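Long-range contact in phosphatidylinositol transfer protein SFH5 (Saccharomyces cerevisiae, PDB 6W32), which binds and transfers phosphatidylinositol, regulates phosphatidylinositol 4,5-bisphosphate homeostasis at the plasma membrane, and binds heme b: residues A128-V142 and S174-G187. Numbering follows the deposited sequence.
Sequences ANKKAVTWNLYGQLV and SDNNYMTQVHDYKG. With HEM (protoporphyrin IX containing Fe), chain D.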
# COMPACT_ATOMS: atom_id res chain seq x y z
N ALA A 128 -1.96 -12.31 -12.07
CA ALA A 128 -1.04 -11.17 -12.05
C ALA A 128 -1.56 -10.09 -11.14
O ALA A 128 -2.73 -9.70 -11.23
CB ALA A 128 -0.84 -10.59 -13.44
N ASN A 129 -0.70 -9.61 -10.25
CA ASN A 129 -1.00 -8.49 -9.38
C ASN A 129 -2.17 -8.78 -8.49
O ASN A 129 -2.85 -7.86 -8.00
CB ASN A 129 -1.22 -7.21 -10.19
CG ASN A 129 -0.08 -6.95 -11.15
OD1 ASN A 129 1.10 -6.94 -10.74
ND2 ASN A 129 -0.41 -6.79 -12.44
N LYS A 130 -2.43 -10.07 -8.28
CA LYS A 130 -3.31 -10.50 -7.20
C LYS A 130 -2.66 -11.60 -6.37
O LYS A 130 -3.36 -12.38 -5.73
CB LYS A 130 -4.66 -10.95 -7.75
CG LYS A 130 -5.38 -9.93 -8.61
CD LYS A 130 -6.84 -10.22 -8.60
CE LYS A 130 -7.49 -9.82 -9.91
NZ LYS A 130 -8.90 -10.26 -9.97
N LYS A 131 -1.33 -11.67 -6.39
CA LYS A 131 -0.55 -12.57 -5.54
C LYS A 131 -0.29 -11.99 -4.15
O LYS A 131 -0.32 -12.73 -3.16
CB LYS A 131 0.77 -12.89 -6.21
CG LYS A 131 0.66 -13.38 -7.64
CD LYS A 131 2.02 -13.27 -8.32
CE LYS A 131 2.10 -14.14 -9.55
NZ LYS A 131 3.47 -14.18 -10.07
N ALA A 132 -0.01 -10.71 -4.02
CA ALA A 132 0.10 -10.07 -2.71
C ALA A 132 -1.21 -9.38 -2.39
O ALA A 132 -1.64 -8.49 -3.13
CB ALA A 132 1.26 -9.07 -2.69
N VAL A 133 -1.84 -9.77 -1.29
CA VAL A 133 -3.12 -9.21 -0.86
C VAL A 133 -2.98 -8.78 0.59
O VAL A 133 -2.35 -9.49 1.39
CB VAL A 133 -4.26 -10.26 -1.01
CG1 VAL A 133 -5.61 -9.62 -0.80
CG2 VAL A 133 -4.23 -10.92 -2.37
N THR A 134 -3.58 -7.65 0.96
CA THR A 134 -3.79 -7.37 2.38
C THR A 134 -5.28 -7.31 2.68
O THR A 134 -6.09 -7.00 1.81
CB THR A 134 -3.14 -6.07 2.91
OG1 THR A 134 -3.90 -4.93 2.50
CG2 THR A 134 -1.74 -5.92 2.44
N TRP A 135 -5.62 -7.60 3.92
CA TRP A 135 -7.01 -7.76 4.29
C TRP A 135 -7.28 -7.00 5.58
O TRP A 135 -6.58 -7.20 6.57
CB TRP A 135 -7.36 -9.24 4.50
CG TRP A 135 -7.02 -10.25 3.42
CD1 TRP A 135 -5.77 -10.61 2.95
CD2 TRP A 135 -7.96 -11.09 2.75
NE1 TRP A 135 -5.90 -11.62 2.01
CE2 TRP A 135 -7.23 -11.92 1.87
CE3 TRP A 135 -9.35 -11.21 2.81
CZ2 TRP A 135 -7.86 -12.86 1.06
CZ3 TRP A 135 -9.96 -12.13 2.02
CH2 TRP A 135 -9.22 -12.95 1.14
N ASN A 136 -8.31 -6.18 5.59
CA ASN A 136 -8.73 -5.51 6.80
C ASN A 136 -10.08 -6.06 7.23
O ASN A 136 -11.05 -6.01 6.46
CB ASN A 136 -8.81 -4.00 6.60
CG ASN A 136 -7.48 -3.41 6.21
OD1 ASN A 136 -7.22 -3.15 5.03
ND2 ASN A 136 -6.61 -3.23 7.20
N LEU A 137 -10.14 -6.63 8.42
CA LEU A 137 -11.39 -7.22 8.90
C LEU A 137 -12.16 -6.18 9.68
O LEU A 137 -12.53 -6.37 10.84
CB LEU A 137 -11.11 -8.47 9.72
CG LEU A 137 -10.24 -9.43 8.92
CD1 LEU A 137 -9.89 -10.64 9.72
CD2 LEU A 137 -10.97 -9.81 7.66
N TYR A 138 -12.40 -5.06 9.01
CA TYR A 138 -12.96 -3.89 9.68
C TYR A 138 -14.34 -4.16 10.27
O TYR A 138 -14.70 -3.59 11.31
CB TYR A 138 -13.00 -2.71 8.72
CG TYR A 138 -11.66 -2.05 8.49
CD1 TYR A 138 -10.64 -2.10 9.44
CD2 TYR A 138 -11.40 -1.36 7.31
CE1 TYR A 138 -9.41 -1.48 9.20
CE2 TYR A 138 -10.18 -0.74 7.09
CZ TYR A 138 -9.20 -0.80 8.02
OH TYR A 138 -8.02 -0.18 7.73
N GLY A 139 -15.11 -5.06 9.68
CA GLY A 139 -16.42 -5.37 10.24
C GLY A 139 -16.38 -5.87 11.67
O GLY A 139 -17.32 -5.65 12.44
N GLN A 140 -15.29 -6.54 12.05
CA GLN A 140 -15.07 -6.96 13.42
C GLN A 140 -14.96 -5.80 14.42
O GLN A 140 -15.11 -6.03 15.62
CB GLN A 140 -13.82 -7.84 13.48
CG GLN A 140 -14.04 -9.14 12.79
CD GLN A 140 -12.88 -10.10 12.90
OE1 GLN A 140 -12.21 -10.20 13.93
NE2 GLN A 140 -12.63 -10.80 11.81
N LEU A 141 -14.74 -4.56 13.96
CA LEU A 141 -14.46 -3.43 14.85
C LEU A 141 -15.64 -2.47 15.04
O LEU A 141 -15.44 -1.39 15.61
CB LEU A 141 -13.26 -2.63 14.35
CG LEU A 141 -11.86 -3.21 14.43
CD1 LEU A 141 -11.72 -4.17 13.31
CD2 LEU A 141 -10.85 -2.10 14.27
N VAL A 142 -16.85 -2.82 14.58
CA VAL A 142 -18.04 -2.04 14.96
C VAL A 142 -18.35 -2.21 16.45
O VAL A 142 -19.04 -1.38 17.04
CB VAL A 142 -19.26 -2.47 14.08
CG1 VAL A 142 -19.93 -3.76 14.61
CG2 VAL A 142 -20.27 -1.30 13.90
N SER A 174 6.33 -8.18 -14.03
CA SER A 174 5.13 -7.66 -14.66
C SER A 174 3.86 -8.26 -14.05
O SER A 174 2.77 -7.70 -14.26
CB SER A 174 5.17 -7.94 -16.15
OG SER A 174 5.82 -9.19 -16.37
N ASP A 175 3.99 -9.35 -13.30
CA ASP A 175 2.88 -10.02 -12.64
C ASP A 175 2.86 -9.84 -11.12
O ASP A 175 2.02 -10.44 -10.44
CB ASP A 175 2.87 -11.52 -12.98
CG ASP A 175 4.10 -12.28 -12.44
OD1 ASP A 175 5.07 -11.62 -12.02
OD2 ASP A 175 4.09 -13.54 -12.42
N ASN A 176 3.82 -9.09 -10.54
CA ASN A 176 3.81 -8.90 -9.09
C ASN A 176 4.36 -7.53 -8.68
O ASN A 176 5.04 -7.42 -7.66
CB ASN A 176 4.59 -10.00 -8.37
CG ASN A 176 4.17 -10.13 -6.93
OD1 ASN A 176 2.96 -10.15 -6.63
ND2 ASN A 176 5.16 -10.16 -6.03
N ASN A 177 4.10 -6.49 -9.46
CA ASN A 177 4.50 -5.13 -9.08
C ASN A 177 3.31 -4.27 -8.67
O ASN A 177 3.39 -3.04 -8.75
CB ASN A 177 5.28 -4.45 -10.21
CG ASN A 177 4.58 -4.55 -11.55
OD1 ASN A 177 3.56 -5.22 -11.65
ND2 ASN A 177 5.12 -3.92 -12.58
N TYR A 178 2.21 -4.88 -8.26
CA TYR A 178 1.09 -4.16 -7.67
C TYR A 178 0.49 -5.06 -6.62
O TYR A 178 0.77 -6.26 -6.56
CB TYR A 178 0.01 -3.78 -8.68
CG TYR A 178 0.33 -2.71 -9.70
CD1 TYR A 178 1.15 -2.97 -10.77
CD2 TYR A 178 -0.26 -1.45 -9.62
CE1 TYR A 178 1.40 -1.99 -11.71
CE2 TYR A 178 -0.01 -0.48 -10.55
CZ TYR A 178 0.82 -0.75 -11.59
OH TYR A 178 1.10 0.22 -12.53
N MET A 179 -0.40 -4.49 -5.81
CA MET A 179 -0.99 -5.16 -4.66
C MET A 179 -2.50 -5.26 -4.85
O MET A 179 -3.10 -4.55 -5.66
CB MET A 179 -0.68 -4.37 -3.39
CG MET A 179 -0.97 -5.02 -2.04
SD MET A 179 -0.21 -3.98 -0.76
CE MET A 179 -0.80 -2.43 -1.43
N THR A 180 -3.13 -6.16 -4.10
CA THR A 180 -4.58 -6.22 -4.05
C THR A 180 -4.99 -6.14 -2.59
O THR A 180 -4.21 -6.48 -1.69
CB THR A 180 -5.09 -7.47 -4.76
OG1 THR A 180 -4.77 -7.36 -6.15
CG2 THR A 180 -6.59 -7.66 -4.59
N GLN A 181 -6.19 -5.62 -2.33
CA GLN A 181 -6.61 -5.34 -0.97
C GLN A 181 -8.06 -5.75 -0.82
O GLN A 181 -8.85 -5.54 -1.73
CB GLN A 181 -6.43 -3.86 -0.64
CG GLN A 181 -4.96 -3.45 -0.59
CD GLN A 181 -4.74 -1.95 -0.51
OE1 GLN A 181 -3.78 -1.42 -1.07
NE2 GLN A 181 -5.63 -1.26 0.19
N VAL A 182 -8.41 -6.36 0.31
CA VAL A 182 -9.80 -6.66 0.61
C VAL A 182 -10.17 -6.00 1.93
O VAL A 182 -9.41 -6.08 2.90
CB VAL A 182 -10.10 -8.17 0.68
CG1 VAL A 182 -11.49 -8.44 1.32
CG2 VAL A 182 -10.09 -8.77 -0.66
N HIS A 183 -11.35 -5.38 1.96
CA HIS A 183 -12.03 -5.04 3.20
C HIS A 183 -13.18 -6.02 3.39
O HIS A 183 -13.88 -6.37 2.42
CB HIS A 183 -12.56 -3.62 3.18
CG HIS A 183 -11.49 -2.58 3.26
ND1 HIS A 183 -11.76 -1.24 3.42
CD2 HIS A 183 -10.14 -2.69 3.19
CE1 HIS A 183 -10.63 -0.57 3.46
NE2 HIS A 183 -9.63 -1.42 3.31
N ASP A 184 -13.25 -6.56 4.60
CA ASP A 184 -14.41 -7.32 5.00
C ASP A 184 -15.13 -6.42 5.97
O ASP A 184 -14.63 -6.08 7.04
CB ASP A 184 -13.98 -8.62 5.69
CG ASP A 184 -15.17 -9.45 6.13
OD1 ASP A 184 -16.32 -9.03 5.90
OD2 ASP A 184 -14.95 -10.54 6.71
N TYR A 185 -16.34 -6.05 5.57
CA TYR A 185 -17.22 -5.30 6.43
C TYR A 185 -18.34 -6.15 7.00
O TYR A 185 -19.39 -5.61 7.37
CB TYR A 185 -17.79 -4.13 5.65
CG TYR A 185 -16.74 -3.14 5.24
CD1 TYR A 185 -16.06 -2.41 6.20
CD2 TYR A 185 -16.44 -2.90 3.91
CE1 TYR A 185 -15.09 -1.50 5.86
CE2 TYR A 185 -15.49 -1.98 3.56
CZ TYR A 185 -14.82 -1.27 4.55
OH TYR A 185 -13.84 -0.35 4.24
N LYS A 186 -18.14 -7.47 7.08
CA LYS A 186 -19.22 -8.30 7.61
C LYS A 186 -19.56 -7.88 9.02
O LYS A 186 -18.81 -8.16 9.96
CB LYS A 186 -18.87 -9.78 7.62
CG LYS A 186 -20.01 -10.58 8.25
CD LYS A 186 -20.16 -12.01 7.67
CE LYS A 186 -21.63 -12.41 7.57
NZ LYS A 186 -22.42 -11.76 8.66
N GLY A 187 -20.68 -7.21 9.18
CA GLY A 187 -21.13 -6.90 10.51
C GLY A 187 -21.45 -5.44 10.67
O GLY A 187 -22.06 -5.07 11.68
CHA HEM D . -11.76 3.16 2.92
CHB HEM D . -12.71 1.96 7.46
CHC HEM D . -17.27 0.96 6.21
CHD HEM D . -16.16 1.71 1.52
C1A HEM D . -11.64 2.91 4.26
C2A HEM D . -10.44 3.17 5.01
C3A HEM D . -10.69 2.87 6.30
C4A HEM D . -12.06 2.39 6.35
CMA HEM D . -9.78 2.94 7.55
CAA HEM D . -9.23 3.78 4.29
CBA HEM D . -8.03 2.90 4.02
CGA HEM D . -8.15 1.46 4.32
O1A HEM D . -8.14 1.21 5.57
O2A HEM D . -7.47 0.76 3.50
C1B HEM D . -14.04 1.64 7.53
C2B HEM D . -14.74 1.32 8.74
C3B HEM D . -16.00 1.04 8.42
C4B HEM D . -16.14 1.18 6.97
CMB HEM D . -14.07 1.31 10.14
CAB HEM D . -17.13 0.62 9.38
CBB HEM D . -18.30 1.23 9.40
C1C HEM D . -17.41 1.05 4.83
C2C HEM D . -18.61 0.80 4.00
C3C HEM D . -18.29 1.01 2.71
C4C HEM D . -16.89 1.39 2.66
CMC HEM D . -20.01 0.36 4.52
CAC HEM D . -19.23 0.86 1.48
CBC HEM D . -18.81 0.27 0.34
C1D HEM D . -14.90 2.22 1.45
C2D HEM D . -14.23 2.71 0.27
C3D HEM D . -12.86 3.19 0.75
C4D HEM D . -12.85 2.92 2.15
CMD HEM D . -14.74 2.77 -1.18
CAD HEM D . -11.66 3.77 -0.01
CBD HEM D . -10.59 2.68 -0.05
CGD HEM D . -9.44 3.18 -0.89
O1D HEM D . -8.37 2.48 -0.92
O2D HEM D . -9.51 4.38 -1.31
NA HEM D . -12.61 2.45 5.10
NB HEM D . -14.91 1.55 6.47
NC HEM D . -16.44 1.40 3.96
ND HEM D . -14.04 2.38 2.55
FE HEM D . -14.48 1.84 4.51
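Tyr-138 and His-183 meet edge-to-face beside the heme. CE2 of the tyrosine lies over one face of the imidazole, with the ring planes at 72°. Tyr-138 OH donates to heme O1A at 2.6 Å, and His-183 NE2 makes a weak bond to O2A of the same propionate. Across the imidazole ring from NE2, ND1 donates to Tyr-185 OH in a bond modelled very short, so its exact length is doubtful. Tyr-185 OH binds the heme iron at 2.3 Å. The histidine thus lies between the iron ligand and the propionate. CB of Tyr-138 also packs 3.7 Å from Tyr-185 CE1.

Behind this site, strands 132-136 and 179-184 run parallel. Their backbone bonds go from Thr-180 N to Ala-132 O through to Asp-184 N to Asn-136 O. Gly-139 N then donates to Asp-184 O, which carries the pairing into the 3-10 turn. Asn-136 and His-183 face the heme side of the sheet. Trp-135 and Val-182 share the reverse face, with Val-182 CB 3.8 Å from Trp-135 CE3. With CG anti to the carbonyl carbon (chi1 -52°), the Trp-135 indole lies alongside Val-182, and Val-133 CG1 packs on the same ring face.

At the 128-131 end Asn-129 is still buried. Its N donates to Asp-175 O, and Thr-180 OG1 donates to Asn-129 O at 2.7 Å, in the carbonyl plane and on a lone pair. The loose, solvent-facing side is Ala-128, Ser-174 and the Lys-131/Asp-175 pair. There the extended Lys-131 chain passes Asn-176 and forms a salt bridge with Asp-175, meeting OD2 from above the carboxylate plane.

Helix 151-166 connects the two strands in a beta-alpha-beta crossover and supplies Arg-158 to the heme. This is the CRAL-TRIO (Sec14-like) fold, here holding a tyrosine-ligated heme pocket.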